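Local coordinates for ribosome biogenesis Nep1 RNA methyltransferase (Archaeoglobus fulgidus, PDB 3O7B), which probably methylates N1 of a specific pseudouridine in 16S ribosomal RNA as a homodimeric, S-adenosylmethionine-dependent SPOUT-class enzyme of ribosome biogenesis, at residues R57-E62 / L135-F140; L65-K70 / R127-F132; D104-V109 / R165-L170. All coordinates share one frame; numbering follows the deposited sequence.

Overall arrangement
Contacts 1 and 2 are neighbours, their centres about 11 Å apart, and share helix 129-142, which receives residues 57-62 in one and 65-70 in the other. They touch directly: OE2 of Glu137 lies 2.9 Å from N of Leu65, a probable hydrogen bond. Contact 2 is the one beside the predicted rRNA-binding site, with the side chain of Asp67 about 6 Å from that of Arg86, and it also borders the second subunit. Contact 3 lies across the centre of the chain, its centre about 29 Å from that of contact 1 and about 27 Å from that of contact 2, within the methyltransferase sheet but away from the annotated S-adenosylmethionine-binding residues.

Contact 1. Residues R57-E62 / L135-F140; sequences RGKRPE and LMEKLF
Arg57 lays the end of its guanidinium edge against the carboxylate of Glu137, two nitrogens to two oxygens. NH1 of Arg57 donates to OE2 of Glu137 at 2.8 Å, and NH2 of Arg57 donates to OE1 of Glu137 at 2.7 Å. Both bonds are fairly straight, with N-H...O angles of 165° and 156° respectively. Both oxygens are met on their syn lone pairs, and the two planes differ by only 9°, so the fork is end-on and almost flat. Bends at chi2 and chi3 turn the arginine chain over, bringing its tip round to face the glutamate, whose own chain runs extended beyond CG from the opposite direction.

Lys59 supplies the third bond from a different side. Its NZ stands 2.9 Å from OE1 of Glu137, well above the carboxylate plane, and therefore does not compete with the in-plane fork. OE1 thus accepts from two cationic groups. The other oxygen has a second partner in the backbone N of Leu65, so both ends of this buried carboxylate are held, and the paired cations would be expected to favour its ionised form. A glutamine in its place would probably leave the two cations without their countercharge and disrupt the paired fork, since an amide nitrogen cannot accept from the arginine.

Gly58, with positive phi, is the C-prime residue that ends helix 48-57; the chain turns out of the helix there, and the side chains on either side of Gly58 in sequence meet at one carboxylate. Opposite them, Glu137 projects from helix 129-142. The arrangement is a three-residue salt-bridge network tying a Schellman-terminated helix end to the flank of a second helix.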
# COMPACT_ATOMS: atom_id res chain seq x y z
N ARG A 57 -6.74 22.17 8.05
CA ARG A 57 -7.12 21.01 8.87
C ARG A 57 -8.10 21.37 9.98
O ARG A 57 -8.81 20.50 10.49
CB ARG A 57 -5.88 20.36 9.50
CG ARG A 57 -4.91 19.70 8.53
CD ARG A 57 -5.52 18.48 7.84
NE ARG A 57 -6.21 17.59 8.77
CZ ARG A 57 -5.61 16.70 9.55
NH1 ARG A 57 -4.28 16.55 9.51
NH2 ARG A 57 -6.34 15.94 10.35
N GLY A 58 -8.10 22.64 10.38
CA GLY A 58 -8.94 23.10 11.48
C GLY A 58 -8.51 22.60 12.84
O GLY A 58 -9.34 22.27 13.69
N LYS A 59 -7.19 22.51 13.05
CA LYS A 59 -6.64 22.22 14.37
C LYS A 59 -5.20 22.70 14.54
O LYS A 59 -4.54 23.08 13.57
CB LYS A 59 -6.80 20.73 14.75
CG LYS A 59 -6.04 19.74 13.89
CD LYS A 59 -6.61 18.34 14.14
CE LYS A 59 -5.54 17.27 14.13
NZ LYS A 59 -6.10 15.93 14.43
N ARG A 60 -4.73 22.70 15.79
CA ARG A 60 -3.43 23.26 16.15
C ARG A 60 -2.27 22.44 15.56
O ARG A 60 -2.36 21.22 15.50
CB ARG A 60 -3.29 23.33 17.67
CG ARG A 60 -4.43 24.07 18.37
CD ARG A 60 -4.04 24.55 19.76
NE ARG A 60 -3.84 23.46 20.72
CZ ARG A 60 -4.82 22.81 21.34
NH1 ARG A 60 -6.09 23.10 21.09
NH2 ARG A 60 -4.53 21.84 22.21
N PRO A 61 -1.18 23.11 15.13
CA PRO A 61 0.01 22.43 14.60
C PRO A 61 0.51 21.27 15.46
O PRO A 61 0.94 20.25 14.92
CB PRO A 61 1.05 23.55 14.56
CG PRO A 61 0.25 24.76 14.28
CD PRO A 61 -1.03 24.58 15.05
N GLU A 62 0.45 21.42 16.78
CA GLU A 62 0.97 20.41 17.69
C GLU A 62 0.21 19.08 17.65
O GLU A 62 0.70 18.06 18.16
CB GLU A 62 1.02 20.94 19.13
CG GLU A 62 -0.33 21.24 19.77
CD GLU A 62 -0.21 21.54 21.27
OE1 GLU A 62 -1.25 21.83 21.91
OE2 GLU A 62 0.91 21.46 21.81
N LEU A 135 -6.40 8.97 12.12
CA LEU A 135 -6.39 7.98 13.19
C LEU A 135 -5.07 8.03 13.97
O LEU A 135 -5.05 7.93 15.20
CB LEU A 135 -6.64 6.57 12.63
CG LEU A 135 -6.73 5.47 13.68
CD1 LEU A 135 -7.97 5.64 14.57
CD2 LEU A 135 -6.76 4.13 13.01
N MET A 136 -3.96 8.21 13.27
CA MET A 136 -2.67 8.36 13.93
C MET A 136 -2.61 9.62 14.78
O MET A 136 -2.08 9.59 15.90
CB MET A 136 -1.52 8.35 12.92
CG MET A 136 -1.32 7.02 12.22
SD MET A 136 -0.96 5.63 13.33
CE MET A 136 -2.59 4.95 13.57
N GLU A 137 -3.17 10.71 14.29
CA GLU A 137 -3.28 11.94 15.10
C GLU A 137 -4.07 11.68 16.38
O GLU A 137 -3.66 12.11 17.49
CB GLU A 137 -3.88 13.08 14.29
CG GLU A 137 -2.90 13.55 13.21
CD GLU A 137 -3.50 14.47 12.16
OE1 GLU A 137 -4.73 14.66 12.16
OE2 GLU A 137 -2.73 15.00 11.33
N LYS A 138 -5.18 10.97 16.26
CA LYS A 138 -5.98 10.63 17.43
C LYS A 138 -5.19 9.73 18.39
O LYS A 138 -5.24 9.92 19.61
CB LYS A 138 -7.28 9.95 17.00
CG LYS A 138 -8.21 9.63 18.16
CD LYS A 138 -9.47 8.94 17.68
CE LYS A 138 -10.45 8.80 18.84
NZ LYS A 138 -11.74 8.25 18.35
N LEU A 139 -4.47 8.76 17.86
CA LEU A 139 -3.63 7.89 18.67
C LEU A 139 -2.59 8.70 19.47
O LEU A 139 -2.41 8.46 20.67
CB LEU A 139 -2.96 6.84 17.78
CG LEU A 139 -1.92 5.98 18.49
CD1 LEU A 139 -2.56 5.04 19.50
CD2 LEU A 139 -1.12 5.21 17.46
N PHE A 140 -1.93 9.66 18.83
CA PHE A 140 -0.92 10.45 19.54
C PHE A 140 -1.54 11.32 20.64
O PHE A 140 -0.90 11.57 21.67
CB PHE A 140 -0.09 11.29 18.57
CG PHE A 140 1.06 10.54 17.94
CD1 PHE A 140 0.85 9.65 16.88
CD2 PHE A 140 2.35 10.70 18.43
CE1 PHE A 140 1.92 8.95 16.30
CE2 PHE A 140 3.42 10.01 17.85
CZ PHE A 140 3.21 9.14 16.80

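Contact 2. Residues L65-K70 / R127-F132; sequences LLDDSK and RNYNRF
Tyr129 and Asp67 meet through a single short hydrogen bond, the phenol OH of Tyr129 donating to OD2 of Asp67 at 2.7 Å. The oxygen lies at the ring edge, in the plane of the tyrosine, yet the hydroxyl approaches from above the carboxylate, 72° out of its plane. Ring and carboxylate planes are almost perpendicular, 89° apart. Tyr129 reaches across because its CG stands anti to the backbone N (chi1 171°), which swings the phenol off the first turn of helix 129-142 toward the start of helix 68-71.

A second, water-mediated link runs alongside. One water accepts from NZ of Lys70 at 3.0 Å and from ND2 of Asn130 at 2.7 Å, joining Lys70, three residues on from Asp67, to Asn130, the neighbour of Tyr129.

Both segments are fixed by caps at the beginnings of their helices. Asp67 is an N-cap whose OD1 accepts from N of Ser69 at 2.9 Å. Asn128 caps the other helix, its OD1 taking N of Arg131 on an in-plane lone pair at 3.0 Å, with a weaker bond from N of Asn130.

Farther out, the Tyr129 ring packs on Pro87, Asp88 and His91 of helix 87-98. Across the dimer boundary, OD1 of Asn130 accepts from Asn130 of the second subunit. The pair lies beside the predicted rRNA site: the side chain of Tyr129 is about 4 Å from that of Asp88, predicted to stabilise Arg86, itself a predicted rRNA-contact residue.

The direction of the direct bond is settled, with the phenol as donor. OD2 of Asp67 takes the hydroxyl and OD1 takes the capping N-H, so both oxygens of the buried carboxylate have partners.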
# COMPACT_ATOMS: atom_id res chain seq x y z
N LEU A 65 -0.02 15.38 12.25
CA LEU A 65 1.04 14.45 11.87
C LEU A 65 1.94 15.09 10.81
O LEU A 65 1.46 15.70 9.84
CB LEU A 65 0.43 13.15 11.33
CG LEU A 65 1.27 11.87 11.39
CD1 LEU A 65 1.44 11.34 12.83
CD2 LEU A 65 0.60 10.81 10.53
N LEU A 66 3.25 14.95 11.00
CA LEU A 66 4.22 15.48 10.04
C LEU A 66 4.19 14.68 8.73
O LEU A 66 4.28 13.45 8.74
CB LEU A 66 5.62 15.46 10.68
CG LEU A 66 6.73 16.15 9.89
CD1 LEU A 66 6.50 17.66 9.83
CD2 LEU A 66 8.12 15.82 10.47
N ASP A 67 4.07 15.40 7.63
CA ASP A 67 3.83 14.81 6.30
C ASP A 67 4.55 15.71 5.32
O ASP A 67 4.13 16.85 5.10
CB ASP A 67 2.32 14.79 6.03
CG ASP A 67 1.95 14.23 4.65
OD1 ASP A 67 2.79 14.20 3.73
OD2 ASP A 67 0.78 13.83 4.48
N ASP A 68 5.63 15.20 4.73
CA ASP A 68 6.44 16.06 3.87
C ASP A 68 5.81 16.42 2.52
O ASP A 68 6.35 17.27 1.81
CB ASP A 68 7.90 15.59 3.77
CG ASP A 68 8.15 14.58 2.67
OD1 ASP A 68 7.20 14.00 2.09
OD2 ASP A 68 9.35 14.37 2.39
N SER A 69 4.65 15.84 2.20
CA SER A 69 3.90 16.31 1.02
C SER A 69 3.10 17.58 1.34
O SER A 69 2.58 18.24 0.42
CB SER A 69 2.98 15.20 0.47
OG SER A 69 3.74 14.20 -0.18
N LYS A 70 3.01 17.91 2.63
CA LYS A 70 2.35 19.13 3.07
C LYS A 70 3.31 20.11 3.74
O LYS A 70 3.13 21.34 3.66
CB LYS A 70 1.24 18.80 4.07
CG LYS A 70 0.10 17.98 3.50
CD LYS A 70 -0.94 17.71 4.55
CE LYS A 70 -2.06 16.85 3.99
NZ LYS A 70 -3.13 16.66 5.01
N ARG A 127 -7.95 2.17 5.07
CA ARG A 127 -7.22 1.96 3.83
C ARG A 127 -6.91 3.26 3.11
O ARG A 127 -5.93 3.35 2.36
CB ARG A 127 -7.96 0.96 2.95
CG ARG A 127 -8.20 -0.33 3.75
CD ARG A 127 -8.57 -1.46 2.88
NE ARG A 127 -7.43 -2.04 2.18
CZ ARG A 127 -6.67 -3.03 2.65
NH1 ARG A 127 -6.84 -3.50 3.88
NH2 ARG A 127 -5.72 -3.52 1.89
N ASN A 128 -7.73 4.28 3.37
CA ASN A 128 -7.50 5.60 2.82
C ASN A 128 -6.45 6.29 3.68
O ASN A 128 -6.60 6.37 4.91
CB ASN A 128 -8.81 6.39 2.81
CG ASN A 128 -8.61 7.81 2.38
OD1 ASN A 128 -8.18 8.65 3.17
ND2 ASN A 128 -8.89 8.09 1.12
N TYR A 129 -5.43 6.81 3.01
CA TYR A 129 -4.29 7.45 3.68
C TYR A 129 -4.70 8.61 4.57
O TYR A 129 -4.17 8.77 5.69
CB TYR A 129 -3.28 7.90 2.63
CG TYR A 129 -2.18 8.76 3.17
CD1 TYR A 129 -1.13 8.19 3.88
CD2 TYR A 129 -2.17 10.13 2.94
CE1 TYR A 129 -0.10 8.98 4.39
CE2 TYR A 129 -1.13 10.93 3.45
CZ TYR A 129 -0.11 10.33 4.14
OH TYR A 129 0.93 11.10 4.66
N ASN A 130 -5.62 9.46 4.11
CA ASN A 130 -5.99 10.64 4.89
C ASN A 130 -6.72 10.22 6.16
O ASN A 130 -6.50 10.83 7.23
CB ASN A 130 -6.81 11.63 4.06
CG ASN A 130 -6.03 12.13 2.86
OD1 ASN A 130 -6.47 12.00 1.70
ND2 ASN A 130 -4.85 12.68 3.11
N ARG A 131 -7.53 9.17 6.07
CA ARG A 131 -8.20 8.62 7.25
C ARG A 131 -7.19 7.96 8.19
O ARG A 131 -7.32 8.06 9.41
CB ARG A 131 -9.29 7.65 6.80
CG ARG A 131 -10.43 8.33 5.99
CD ARG A 131 -11.71 8.37 6.79
NE ARG A 131 -12.85 9.02 6.13
CZ ARG A 131 -13.73 8.42 5.32
NH1 ARG A 131 -13.62 7.14 4.97
NH2 ARG A 131 -14.74 9.12 4.84
N PHE A 132 -6.17 7.31 7.63
CA PHE A 132 -5.10 6.76 8.46
C PHE A 132 -4.38 7.87 9.24
O PHE A 132 -4.12 7.73 10.45
CB PHE A 132 -4.13 5.98 7.60
CG PHE A 132 -2.92 5.46 8.36
CD1 PHE A 132 -3.03 4.38 9.23
CD2 PHE A 132 -1.69 6.08 8.21
CE1 PHE A 132 -1.90 3.91 9.96
CE2 PHE A 132 -0.57 5.62 8.90
CZ PHE A 132 -0.68 4.54 9.77
O HOH W 1 -3.86 13.78 5.42

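Contact 3. Residues D104-V109 / R165-L170; sequences DFEVYV and RGRDVL
Arg167 precedes strand 168-172 in the mixed sheet of the SPOUT (class IV) methyltransferase fold and reaches toward strand 105-111, with strands 28-35 and 189-194 lying between the two in the sheet order. Its CB points to that far strand, and the chain continues extended through CG and CD to NE, passing over side chains of the intervening strands, Ala190 and Ala29. NE stops short of strand 105-111 and donates to the carbonyl of Gly27. Beyond it the guanidinium carries the contact. CZ lies 3.6 Å from OE1 of Glu106, and NH2 makes the salt bridge itself, donating to that OE1 at 2.6 Å with an angle of 156°. Glu106 OE1 sits at the guanidinium edge, near its plane, and is met on its anti lone pair; one nitrogen does the gripping, and the groups are turned 56° against each other.

NH1 has different company: it bonds to the carbonyl of Ile163 and approaches CE2 of Tyr108 obliquely at 3.9 Å. Glu106 and Tyr108 are two apart on one strand and so face the arginine from the same side of the sheet. OH of Tyr108 stands 3.1 Å from OE1 of Glu106, and the same hydroxyl is 2.8 Å from a water that also lies near NH1 of Arg167, a weak bond in which the water accepts.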
# COMPACT_ATOMS: atom_id res chain seq x y z
N ASP A 104 -1.04 -15.73 13.87
CA ASP A 104 -0.10 -16.22 14.90
C ASP A 104 1.04 -15.25 15.21
O ASP A 104 2.14 -15.66 15.65
CB ASP A 104 0.50 -17.57 14.48
CG ASP A 104 1.60 -17.43 13.42
OD1 ASP A 104 1.55 -16.47 12.63
OD2 ASP A 104 2.53 -18.27 13.40
N PHE A 105 0.81 -13.98 14.93
CA PHE A 105 1.81 -12.98 15.23
C PHE A 105 1.22 -11.70 15.79
O PHE A 105 0.05 -11.36 15.58
CB PHE A 105 2.72 -12.71 14.02
CG PHE A 105 1.99 -12.16 12.80
CD1 PHE A 105 1.78 -10.79 12.67
CD2 PHE A 105 1.60 -13.01 11.77
CE1 PHE A 105 1.14 -10.28 11.53
CE2 PHE A 105 0.97 -12.52 10.63
CZ PHE A 105 0.73 -11.16 10.51
N GLU A 106 2.05 -11.01 16.55
CA GLU A 106 1.77 -9.66 17.03
C GLU A 106 2.42 -8.65 16.09
O GLU A 106 3.33 -9.00 15.33
CB GLU A 106 2.33 -9.44 18.44
CG GLU A 106 1.64 -10.17 19.57
CD GLU A 106 2.11 -9.65 20.93
OE1 GLU A 106 3.30 -9.87 21.31
OE2 GLU A 106 1.31 -8.99 21.62
N VAL A 107 1.97 -7.40 16.18
CA VAL A 107 2.45 -6.30 15.35
C VAL A 107 2.79 -5.09 16.18
O VAL A 107 1.99 -4.63 17.00
CB VAL A 107 1.37 -5.90 14.30
CG1 VAL A 107 1.83 -4.71 13.47
CG2 VAL A 107 1.07 -7.09 13.42
N TYR A 108 4.01 -4.58 15.98
CA TYR A 108 4.47 -3.38 16.65
C TYR A 108 5.03 -2.39 15.67
O TYR A 108 5.58 -2.77 14.62
CB TYR A 108 5.60 -3.70 17.65
CG TYR A 108 5.18 -4.60 18.78
CD1 TYR A 108 4.69 -4.05 19.96
CD2 TYR A 108 5.26 -5.98 18.67
CE1 TYR A 108 4.31 -4.86 21.02
CE2 TYR A 108 4.89 -6.80 19.74
CZ TYR A 108 4.41 -6.21 20.91
OH TYR A 108 4.02 -6.98 21.99
N VAL A 109 4.92 -1.11 16.03
CA VAL A 109 5.55 -0.05 15.28
C VAL A 109 6.47 0.69 16.25
O VAL A 109 6.02 1.15 17.31
CB VAL A 109 4.50 0.92 14.68
CG1 VAL A 109 5.19 2.11 13.99
CG2 VAL A 109 3.60 0.19 13.69
N ARG A 165 12.24 -9.24 23.41
CA ARG A 165 12.50 -10.28 24.43
C ARG A 165 11.84 -11.60 24.06
O ARG A 165 10.66 -11.62 23.72
CB ARG A 165 11.92 -9.88 25.79
CG ARG A 165 12.81 -9.07 26.68
CD ARG A 165 12.09 -8.74 28.02
NE ARG A 165 12.17 -9.82 29.00
CZ ARG A 165 11.14 -10.36 29.66
NH1 ARG A 165 9.90 -9.95 29.45
NH2 ARG A 165 11.36 -11.34 30.53
N GLY A 166 12.59 -12.69 24.15
CA GLY A 166 12.03 -14.03 23.96
C GLY A 166 11.76 -14.44 22.52
O GLY A 166 11.17 -15.49 22.27
N ARG A 167 12.22 -13.61 21.58
CA ARG A 167 12.02 -13.89 20.17
C ARG A 167 13.37 -13.78 19.47
O ARG A 167 14.17 -12.94 19.84
CB ARG A 167 11.04 -12.88 19.58
CG ARG A 167 9.61 -13.02 20.10
CD ARG A 167 8.81 -11.75 19.83
NE ARG A 167 7.40 -11.99 20.16
CZ ARG A 167 6.57 -11.09 20.65
NH1 ARG A 167 6.95 -9.85 20.90
NH2 ARG A 167 5.31 -11.44 20.90
N ASP A 168 13.58 -14.59 18.44
CA ASP A 168 14.78 -14.53 17.57
C ASP A 168 14.64 -13.33 16.63
O ASP A 168 13.78 -13.34 15.73
CB ASP A 168 14.88 -15.79 16.72
CG ASP A 168 15.29 -17.03 17.51
OD1 ASP A 168 16.05 -16.88 18.48
OD2 ASP A 168 14.85 -18.14 17.12
N VAL A 169 15.46 -12.31 16.80
CA VAL A 169 15.38 -11.10 15.99
C VAL A 169 15.98 -11.32 14.62
O VAL A 169 17.16 -11.72 14.50
CB VAL A 169 16.04 -9.87 16.66
CG1 VAL A 169 16.01 -8.67 15.72
CG2 VAL A 169 15.33 -9.54 17.96
N LEU A 170 15.19 -11.06 13.58
CA LEU A 170 15.65 -11.12 12.19
C LEU A 170 15.56 -9.72 11.64
O LEU A 170 14.46 -9.18 11.48
CB LEU A 170 14.77 -12.09 11.40
CG LEU A 170 14.58 -13.49 11.97
CD1 LEU A 170 13.58 -14.26 11.10
CD2 LEU A 170 15.92 -14.25 12.04
O HOH W 2 6.40 -8.28 22.81